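Local coordinates for protein aminopeptidase (Legionella pneumophila subsp. pneumophila, PDB 6ICA) that probably removes amino-terminal residues from peptides as a secreted, zinc-dependent aminopeptidase of the M28 family, at residues A[100-105]-A[287-292]; A[140-145]-A[332-337]; A[208-213]-A[293-298]. All coordinates share one frame; numbering follows the deposited sequence.

Contact 1 of 3, residues A[100-105]-A[287-292]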
loop_
_atom_site.group_PDB
_atom_site.type_symbol
_atom_site.label_atom_id
_atom_site.label_comp_id
_atom_site.label_asym_id
_atom_site.label_seq_id
_atom_site.Cartn_x
_atom_site.Cartn_y
_atom_site.Cartn_z
ATOM N N HIS A 100 13.613 0.166 5.704
ATOM C CA HIS A 100 12.866 1.010 6.646
ATOM C C HIS A 100 12.556 0.241 7.928
ATOM O O HIS A 100 13.361 -0.543 8.378
ATOM C CB HIS A 100 11.593 1.558 6.001
ATOM C CG HIS A 100 11.846 2.735 5.113
ATOM N ND1 HIS A 100 12.365 2.614 3.840
ATOM C CD2 HIS A 100 11.676 4.064 5.329
ATOM C CE1 HIS A 100 12.501 3.817 3.310
ATOM N NE2 HIS A 100 12.089 4.714 4.191
ATOM N N PHE A 101 11.414 0.484 8.542
ATOM C CA PHE A 101 11.127 -0.181 9.802
ATOM C C PHE A 101 9.668 -0.556 9.871
ATOM O O PHE A 101 8.858 -0.040 9.099
ATOM C CB PHE A 101 11.493 0.721 10.977
ATOM C CG PHE A 101 10.813 2.054 10.940
ATOM C CD1 PHE A 101 9.523 2.203 11.436
ATOM C CD2 PHE A 101 11.455 3.162 10.402
ATOM C CE1 PHE A 101 8.881 3.445 11.395
ATOM C CE2 PHE A 101 10.830 4.409 10.365
ATOM C CZ PHE A 101 9.541 4.553 10.857
ATOM N N VAL A 102 9.339 -1.435 10.814
ATOM C CA VAL A 102 7.960 -1.831 11.056
ATOM C C VAL A 102 7.558 -1.489 12.498
ATOM O O VAL A 102 8.284 -1.777 13.453
ATOM C CB VAL A 102 7.752 -3.344 10.768
ATOM C CG1 VAL A 102 6.367 -3.807 11.202
ATOM C CG2 VAL A 102 7.963 -3.630 9.288
ATOM N N ASN A 103 6.402 -0.853 12.641
ATOM C CA ASN A 103 5.869 -0.485 13.947
ATOM C C ASN A 103 5.284 -1.734 14.612
ATOM O O ASN A 103 4.317 -2.300 14.117
ATOM C CB ASN A 103 4.805 0.609 13.778
ATOM C CG ASN A 103 4.435 1.319 15.082
ATOM O OD1 ASN A 103 4.233 0.693 16.134
ATOM N ND2 ASN A 103 4.301 2.642 14.999
ATOM N N VAL A 104 5.893 -2.188 15.702
ATOM C CA VAL A 104 5.417 -3.394 16.376
ATOM C C VAL A 104 4.775 -3.089 17.742
ATOM O O VAL A 104 4.651 -3.988 18.581
ATOM C CB VAL A 104 6.564 -4.443 16.582
ATOM C CG1 VAL A 104 7.097 -4.949 15.239
ATOM C CG2 VAL A 104 7.695 -3.877 17.456
ATOM N N SER A 105 4.378 -1.839 17.961
ATOM C CA SER A 105 3.738 -1.437 19.222
ATOM C C SER A 105 2.555 -2.324 19.573
ATOM O O SER A 105 2.405 -2.736 20.716
ATOM C CB SER A 105 3.271 0.028 19.175
ATOM O OG SER A 105 4.340 0.917 18.887
ATOM N N ARG A 287 3.999 5.491 9.381
ATOM C CA ARG A 287 4.326 5.264 10.787
ATOM C C ARG A 287 4.910 3.863 10.999
ATOM O O ARG A 287 5.139 3.441 12.134
ATOM C CB ARG A 287 3.080 5.437 11.655
ATOM C CG ARG A 287 2.352 6.790 11.469
ATOM C CD ARG A 287 3.237 7.961 11.892
ATOM N NE ARG A 287 3.592 7.868 13.306
ATOM C CZ ARG A 287 4.365 8.743 13.948
ATOM N NH1 ARG A 287 4.846 9.803 13.307
ATOM N NH2 ARG A 287 4.645 8.567 15.237
ATOM N N GLY A 288 5.162 3.146 9.906
ATOM C CA GLY A 288 5.690 1.795 9.990
ATOM C C GLY A 288 4.625 0.730 9.740
ATOM O O GLY A 288 4.542 -0.264 10.475
ATOM N N LEU A 289 3.826 0.937 8.691
ATOM C CA LEU A 289 2.811 -0.024 8.226
ATOM C C LEU A 289 1.725 -0.312 9.252
ATOM O O LEU A 289 1.242 -1.432 9.353
ATOM C CB LEU A 289 3.473 -1.349 7.821
ATOM C CG LEU A 289 4.706 -1.268 6.916
ATOM C CD1 LEU A 289 5.138 -2.672 6.479
ATOM C CD2 LEU A 289 4.441 -0.399 5.713
ATOM N N VAL A 290 1.347 0.698 10.020
ATOM C CA VAL A 290 0.397 0.491 11.095
ATOM C C VAL A 290 -0.994 0.115 10.573
ATOM O O VAL A 290 -1.613 -0.837 11.051
ATOM C CB VAL A 290 0.313 1.749 11.979
ATOM C CG1 VAL A 290 -0.750 1.577 13.056
ATOM C CG2 VAL A 290 1.673 2.020 12.605
ATOM N N GLY A 291 -1.480 0.859 9.586
ATOM C CA GLY A 291 -2.814 0.616 9.071
ATOM C C GLY A 291 -2.978 -0.742 8.404
ATOM O O GLY A 291 -3.955 -1.437 8.665
ATOM N N SER A 292 -2.034 -1.136 7.550
ATOM C CA SER A 292 -2.172 -2.430 6.884
ATOM C C SER A 292 -2.071 -3.550 7.910
ATOM O O SER A 292 -2.738 -4.579 7.766
ATOM C CB SER A 292 -1.143 -2.606 5.760
ATOM O OG SER A 292 0.179 -2.376 6.199
#
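Asn103 grips the turn at Arg287 and Gly288 with two bonds. Its backbone N donates to Gly288 O at 2.9 Å, with an N-H...O angle of 168°, in the carbonyl plane and on a lone pair. Its side-chain ND2 reaches Arg287 O at 3.1 Å; that oxygen lies in the plane of the Asn103 amide, although the donor is tilted 23° from the Arg287 carbonyl plane. The same ND2 also bonds to Glu51 of strand 50-56. A chi1 of -165° sets CG opposite the backbone N and carries the amide across Val290, whose CG2 packs 3.6 Å from Asn103 ND2. The other end of the amide is held as well: OD1 accepts from Ser105 N in an Asx turn and also from Ser105 OG, which fixes the rotation of the group. The short strand 102-103, an edge of the four-stranded antiparallel sheet, thereby meets the loop leading from the zinc ligand Glu286 into helix 290-301, with Leu289 as N-cap. Phe101 presents its ring edge to Arg287 O, 3.8 Å from CE1. Gly288 CA lies 3.8 Å from Phe101 O, a direct backbone approach. Val102 CG2 also touches Leu289 CD1 at 4.1 Å.

Contact 2 of 3, residues A[140-145]-A[332-337]; sequences DVYEIK and YTDRDL
The ring of Tyr142 lies against the first turn of helix 335-349, and Leu337 CD1 sits over one of its faces. This methyl is 4.0 Å from the ring centroid and 17° off the ring normal, the geometry of a CH-pi contact, with an offset toward the rim that brings it 3.8 Å from Tyr142 CZ. At the edge, in the ring plane, Asp336 CB approaches Tyr142 CE2 at 3.9 Å. Between these two side chains the helix backbone also touches the ring, since Leu337 N is 3.7 Å from Tyr142 CE2. Leu337 reaches the face because its chi1 of -171° swings CG opposite its own backbone N.

Two waters bridge the polar groups at the margin of the contact. One water binds Tyr142 OH and donates to Asp334 OD2, 2.6 Å from that oxygen; a second donates to Asp336 OD2 and to Asp140 O, although Asp140 is poorly ordered. Asp334 is the N-cap of the helix: the same OD2 accepts from Leu337 N at 2.7 Å, on the anti side of the carboxylate. One oxygen thus serves both the capping bond and the water leading to the tyrosine hydroxyl, and the helix amino end would be expected to stabilise its negative charge.

The contact is surface packing away from the zinc site. It lays the loop between helices 117-123 and 147-154 along the start of helix 335-349, where Tyr142 also meets the ring of Tyr340 and touches Pro374. Leu419 of helix 402-420 adjoins the tyrosine, and Leu337 packs on Phe415 of that helix and on Ala376 of strand 375-379.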
loop_
_atom_site.group_PDB
_atom_site.type_symbol
_atom_site.label_atom_id
_atom_site.label_comp_id
_atom_site.label_asym_id
_atom_site.label_seq_id
_atom_site.Cartn_x
_atom_site.Cartn_y
_atom_site.Cartn_z
ATOM N N ASP A 140 -0.460 -22.065 -5.958
ATOM C CA ASP A 140 -1.397 -21.305 -6.792
ATOM C C ASP A 140 -0.908 -21.044 -8.217
ATOM O O ASP A 140 0.223 -20.605 -8.427
ATOM C CB ASP A 140 -1.755 -19.979 -6.115
ATOM C CG ASP A 140 -2.690 -20.167 -4.939
ATOM O OD1 ASP A 140 -3.318 -21.247 -4.846
ATOM O OD2 ASP A 140 -2.826 -19.230 -4.129
ATOM N N VAL A 141 -1.702 -21.432 -9.201
ATOM C CA VAL A 141 -1.403 -21.068 -10.580
ATOM C C VAL A 141 -2.146 -19.782 -11.038
ATOM O O VAL A 141 -3.298 -19.539 -10.662
ATOM C CB VAL A 141 -1.720 -22.224 -11.517
ATOM C CG1 VAL A 141 -1.107 -21.971 -12.882
ATOM C CG2 VAL A 141 -1.161 -23.513 -10.925
ATOM N N TYR A 142 -1.462 -18.970 -11.843
ATOM C CA TYR A 142 -1.951 -17.679 -12.342
ATOM C C TYR A 142 -1.858 -17.675 -13.855
ATOM O O TYR A 142 -0.778 -17.855 -14.408
ATOM C CB TYR A 142 -1.160 -16.494 -11.770
ATOM C CG TYR A 142 -1.067 -16.470 -10.270
ATOM C CD1 TYR A 142 -2.200 -16.279 -9.490
ATOM C CD2 TYR A 142 0.148 -16.674 -9.629
ATOM C CE1 TYR A 142 -2.122 -16.264 -8.112
ATOM C CE2 TYR A 142 0.238 -16.665 -8.248
ATOM C CZ TYR A 142 -0.899 -16.460 -7.491
ATOM O OH TYR A 142 -0.815 -16.463 -6.111
ATOM N N GLU A 143 -2.990 -17.504 -14.526
ATOM C CA GLU A 143 -3.003 -17.519 -15.978
ATOM C C GLU A 143 -3.719 -16.302 -16.552
ATOM O O GLU A 143 -4.477 -15.628 -15.854
ATOM C CB GLU A 143 -3.685 -18.793 -16.475
ATOM C CG GLU A 143 -2.836 -20.034 -16.337
ATOM C CD GLU A 143 -3.503 -21.235 -16.954
ATOM O OE1 GLU A 143 -4.615 -21.577 -16.499
ATOM O OE2 GLU A 143 -2.929 -21.822 -17.898
ATOM N N ILE A 144 -3.477 -16.043 -17.835
ATOM C CA ILE A 144 -4.140 -14.964 -18.551
ATOM C C ILE A 144 -5.261 -15.542 -19.413
ATOM O O ILE A 144 -5.012 -16.190 -20.426
ATOM C CB ILE A 144 -3.145 -14.172 -19.413
ATOM C CG1 ILE A 144 -2.096 -13.518 -18.497
ATOM C CG2 ILE A 144 -3.878 -13.118 -20.241
ATOM C CD1 ILE A 144 -1.075 -12.653 -19.214
ATOM N N LYS A 145 -6.498 -15.320 -18.992
ATOM C CA LYS A 145 -7.625 -15.999 -19.607
ATOM C C LYS A 145 -8.789 -15.072 -19.913
ATOM O O LYS A 145 -9.858 -15.538 -20.315
ATOM C CB LYS A 145 -8.119 -17.142 -18.702
ATOM C CG LYS A 145 -7.118 -18.277 -18.489
ATOM C CD LYS A 145 -7.654 -19.339 -17.526
ATOM C CE LYS A 145 -8.871 -20.057 -18.097
ATOM N NZ LYS A 145 -9.422 -21.103 -17.167
ATOM N N TYR A 332 10.177 -9.574 0.036
ATOM C CA TYR A 332 8.949 -9.519 0.849
ATOM C C TYR A 332 7.703 -9.591 -0.038
ATOM O O TYR A 332 6.651 -9.043 0.298
ATOM C CB TYR A 332 8.929 -8.244 1.738
ATOM C CG TYR A 332 10.199 -8.118 2.570
ATOM C CD1 TYR A 332 10.357 -8.848 3.751
ATOM C CD2 TYR A 332 11.267 -7.348 2.134
ATOM C CE1 TYR A 332 11.525 -8.767 4.497
ATOM C CE2 TYR A 332 12.440 -7.269 2.864
ATOM C CZ TYR A 332 12.562 -7.974 4.048
ATOM O OH TYR A 332 13.732 -7.898 4.777
ATOM N N THR A 333 7.829 -10.283 -1.169
ATOM C CA THR A 333 6.702 -10.503 -2.072
ATOM C C THR A 333 6.659 -11.950 -2.495
ATOM O O THR A 333 7.649 -12.671 -2.391
ATOM C CB THR A 333 6.768 -9.627 -3.355
ATOM O OG1 THR A 333 8.025 -9.844 -4.013
ATOM C CG2 THR A 333 6.630 -8.142 -2.996
ATOM N N ASP A 334 5.507 -12.367 -2.998
ATOM C CA ASP A 334 5.354 -13.719 -3.492
ATOM C C ASP A 334 5.979 -13.831 -4.879
ATOM O O ASP A 334 5.675 -13.052 -5.782
ATOM C CB ASP A 334 3.875 -14.103 -3.538
ATOM C CG ASP A 334 3.660 -15.516 -4.030
ATOM O OD1 ASP A 334 3.857 -16.448 -3.232
ATOM O OD2 ASP A 334 3.299 -15.694 -5.212
ATOM N N ARG A 335 6.837 -14.822 -5.046
ATOM C CA ARG A 335 7.553 -15.025 -6.295
ATOM C C ARG A 335 6.647 -15.330 -7.495
ATOM O O ARG A 335 6.822 -14.755 -8.570
ATOM C CB ARG A 335 8.560 -16.147 -6.118
ATOM C CG ARG A 335 9.326 -16.502 -7.373
ATOM C CD ARG A 335 10.273 -17.621 -7.027
ATOM N NE ARG A 335 11.442 -17.651 -7.891
ATOM C CZ ARG A 335 12.493 -18.429 -7.669
ATOM N NH1 ARG A 335 12.510 -19.224 -6.609
ATOM N NH2 ARG A 335 13.529 -18.404 -8.496
ATOM N N ASP A 336 5.710 -16.259 -7.334
ATOM C CA ASP A 336 4.821 -16.610 -8.436
ATOM C C ASP A 336 3.889 -15.458 -8.804
ATOM O O ASP A 336 3.668 -15.183 -9.989
ATOM C CB ASP A 336 4.000 -17.855 -8.103
ATOM C CG ASP A 336 4.844 -19.107 -8.067
ATOM O OD1 ASP A 336 5.936 -19.106 -8.671
ATOM O OD2 ASP A 336 4.413 -20.093 -7.436
ATOM N N LEU A 337 3.352 -14.779 -7.798
ATOM C CA LEU A 337 2.466 -13.645 -8.068
ATOM C C LEU A 337 3.245 -12.484 -8.710
ATOM O O LEU A 337 2.713 -11.786 -9.574
ATOM C CB LEU A 337 1.764 -13.182 -6.787
ATOM C CG LEU A 337 0.645 -12.138 -6.935
ATOM C CD1 LEU A 337 -0.505 -12.656 -7.792
ATOM C CD2 LEU A 337 0.135 -11.654 -5.577
HETATM O O HOH W 1 2.137 -20.251 -5.848
HETATM O O HOH W 2 1.557 -17.673 -5.041
#

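Contact 3 of 3, residues A[208-213]-A[293-298]. With SO4 (sulfate ion), chain K.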
loop_
_atom_site.group_PDB
_atom_site.type_symbol
_atom_site.label_atom_id
_atom_site.label_comp_id
_atom_site.label_asym_id
_atom_site.label_seq_id
_atom_site.Cartn_x
_atom_site.Cartn_y
_atom_site.Cartn_z
ATOM N N PHE A 208 -16.242 0.309 4.709
ATOM C CA PHE A 208 -16.113 0.502 6.143
ATOM C C PHE A 208 -14.711 0.925 6.511
ATOM O O PHE A 208 -13.760 0.737 5.746
ATOM C CB PHE A 208 -16.507 -0.766 6.932
ATOM C CG PHE A 208 -15.704 -1.996 6.588
ATOM C CD1 PHE A 208 -16.091 -2.826 5.541
ATOM C CD2 PHE A 208 -14.591 -2.350 7.346
ATOM C CE1 PHE A 208 -15.368 -3.996 5.244
ATOM C CE2 PHE A 208 -13.860 -3.520 7.056
ATOM C CZ PHE A 208 -14.251 -4.334 5.999
ATOM N N PHE A 209 -14.614 1.504 7.702
ATOM C CA PHE A 209 -13.365 1.936 8.285
ATOM C C PHE A 209 -12.786 0.846 9.174
ATOM O O PHE A 209 -13.519 0.153 9.882
ATOM C CB PHE A 209 -13.588 3.220 9.102
ATOM C CG PHE A 209 -13.725 4.476 8.268
ATOM C CD1 PHE A 209 -12.908 4.687 7.161
ATOM C CD2 PHE A 209 -14.652 5.460 8.615
ATOM C CE1 PHE A 209 -13.011 5.860 6.405
ATOM C CE2 PHE A 209 -14.770 6.634 7.863
ATOM C CZ PHE A 209 -13.947 6.835 6.760
ATOM N N VAL A 210 -11.470 0.688 9.136
ATOM C CA VAL A 210 -10.792 -0.123 10.133
ATOM C C VAL A 210 -9.975 0.841 10.980
ATOM O O VAL A 210 -9.153 1.595 10.459
ATOM C CB VAL A 210 -9.887 -1.220 9.505
ATOM C CG1 VAL A 210 -9.108 -1.963 10.593
ATOM C CG2 VAL A 210 -10.725 -2.214 8.712
ATOM N N LYS A 211 -10.225 0.844 12.283
ATOM C CA LYS A 211 -9.561 1.776 13.185
ATOM C C LYS A 211 -8.067 1.482 13.297
ATOM O O LYS A 211 -7.607 0.373 13.014
ATOM C CB LYS A 211 -10.219 1.736 14.568
ATOM C CG LYS A 211 -11.619 2.361 14.591
ATOM C CD LYS A 211 -12.056 2.805 15.988
ATOM C CE LYS A 211 -12.514 1.634 16.842
ATOM N NZ LYS A 211 -13.046 2.069 18.170
ATOM N N THR A 212 -7.316 2.491 13.719
ATOM C CA THR A 212 -5.863 2.448 13.690
ATOM C C THR A 212 -5.322 2.733 15.087
ATOM O O THR A 212 -4.366 3.486 15.247
ATOM C CB THR A 212 -5.300 3.480 12.667
ATOM O OG1 THR A 212 -6.100 3.454 11.479
ATOM C CG2 THR A 212 -3.867 3.163 12.284
ATOM N N GLY A 213 -5.945 2.133 16.102
ATOM C CA GLY A 213 -5.521 2.343 17.478
ATOM C C GLY A 213 -5.618 3.802 17.894
ATOM O O GLY A 213 -6.647 4.436 17.692
ATOM N N GLN A 293 -1.282 -3.353 8.963
ATOM C CA GLN A 293 -1.264 -4.345 10.043
ATOM C C GLN A 293 -2.635 -4.490 10.706
ATOM O O GLN A 293 -3.067 -5.607 10.988
ATOM C CB GLN A 293 -0.211 -4.013 11.109
ATOM C CG GLN A 293 1.210 -4.406 10.710
ATOM C CD GLN A 293 2.249 -4.045 11.763
ATOM O OE1 GLN A 293 2.629 -4.878 12.585
ATOM N NE2 GLN A 293 2.738 -2.816 11.718
ATOM N N HIS A 294 -3.323 -3.379 10.958
ATOM C CA HIS A 294 -4.685 -3.471 11.496
ATOM C C HIS A 294 -5.678 -4.105 10.511
ATOM O O HIS A 294 -6.582 -4.818 10.927
ATOM C CB HIS A 294 -5.190 -2.096 11.931
ATOM C CG HIS A 294 -4.691 -1.685 13.278
ATOM N ND1 HIS A 294 -3.484 -1.042 13.460
ATOM C CD2 HIS A 294 -5.217 -1.857 14.514
ATOM C CE1 HIS A 294 -3.295 -0.824 14.749
ATOM N NE2 HIS A 294 -4.330 -1.312 15.410
ATOM N N VAL A 295 -5.525 -3.818 9.220
ATOM C CA VAL A 295 -6.432 -4.368 8.207
ATOM C C VAL A 295 -6.270 -5.881 8.102
ATOM O O VAL A 295 -7.256 -6.628 8.064
ATOM C CB VAL A 295 -6.208 -3.722 6.815
ATOM C CG1 VAL A 295 -6.925 -4.524 5.735
ATOM C CG2 VAL A 295 -6.721 -2.269 6.821
ATOM N N VAL A 296 -5.021 -6.330 8.056
ATOM C CA VAL A 296 -4.747 -7.759 8.006
ATOM C C VAL A 296 -5.329 -8.443 9.257
ATOM O O VAL A 296 -5.977 -9.491 9.161
ATOM C CB VAL A 296 -3.236 -8.040 7.900
ATOM C CG1 VAL A 296 -2.947 -9.514 8.135
ATOM C CG2 VAL A 296 -2.713 -7.607 6.537
ATOM N N GLN A 297 -5.138 -7.829 10.423
ATOM C CA GLN A 297 -5.710 -8.375 11.655
ATOM C C GLN A 297 -7.244 -8.438 11.601
ATOM O O GLN A 297 -7.840 -9.422 12.033
ATOM C CB GLN A 297 -5.281 -7.553 12.867
ATOM C CG GLN A 297 -5.660 -8.207 14.185
ATOM C CD GLN A 297 -5.301 -7.355 15.385
ATOM O OE1 GLN A 297 -4.148 -7.330 15.814
ATOM N NE2 GLN A 297 -6.286 -6.641 15.925
ATOM N N HIS A 298 -7.875 -7.391 11.067
ATOM C CA HIS A 298 -9.327 -7.388 10.897
ATOM C C HIS A 298 -9.793 -8.560 10.019
ATOM O O HIS A 298 -10.730 -9.266 10.375
ATOM C CB HIS A 298 -9.797 -6.055 10.308
ATOM C CG HIS A 298 -11.265 -6.007 10.008
ATOM N ND1 HIS A 298 -12.205 -5.598 10.931
ATOM C CD2 HIS A 298 -11.954 -6.321 8.883
ATOM C CE1 HIS A 298 -13.409 -5.659 10.387
ATOM N NE2 HIS A 298 -13.285 -6.099 9.146
HETATM S S SO4 K . -12.475 -1.940 13.983
HETATM O O1 SO4 K . -11.394 -1.812 14.954
HETATM O O2 SO4 K . -13.760 -1.726 14.640
HETATM O O3 SO4 K . -12.305 -0.937 12.942
HETATM O O4 SO4 K . -12.434 -3.281 13.396
#
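Val210 packs against His294, Val295 and His298 where edge strand 205-212 of the mixed eight-stranded sheet crosses helix 290-301, an alpha/beta layer packing within the M28-type peptidase fold. The local axes approach to 8.3 Å at an angle of 118°. In the tight part, the two methyls of Val210 divide the work: CG1 rests 3.8 Å from His294 O, and CG2 lies over one face of the His298 imidazole in a CH-pi contact. Val210 CB also meets Val295 CG2. Thr212 CA stands over the centre of the His294 ring, 4.2 Å from the centroid; a bond from ND1 to Val290 O, one turn back, helps to fix that ring. At the margin of this packing Phe208 and His298 approach from opposite directions as an oblique ring pair, planes at 42°, and Phe208 CE2 comes to 3.4 Å from His298 NE2.

The solvent side is looser. The exposed Lys211 leads its ammonium end away from the helix. Beside it a sulfate ion, probably from the crystallisation liquor, spans strand and helix: His298 ND1 makes a weak bond to its O4, whereas Lys211 N donates to O3 at 2.8 Å with an N-H...O angle of 166°.

Contacts 1 and 3 share helix 290-301, the first using its amino end and the preceding turn, the second its following turns; their centres are 13 Å apart. They touch directly: Gln293 NE2 lies 2.9 Å from Asn103 O, a probable hydrogen bond, and Val290 CG1 packs 3.6 Å from Thr212 CG2. Contact 1 is close to the metal centre, with the Leu289 side chain about 8 Å from a bound zinc ion. For contact 3, the Thr212 side chain is about 9 Å from that of Glu285, a zinc-binding residue in another structure of this protein. Contact 2 stands apart, its centre 26 Å from each of the other two, and the nearest atoms of contacts 1 and 2 are about 8 Å apart.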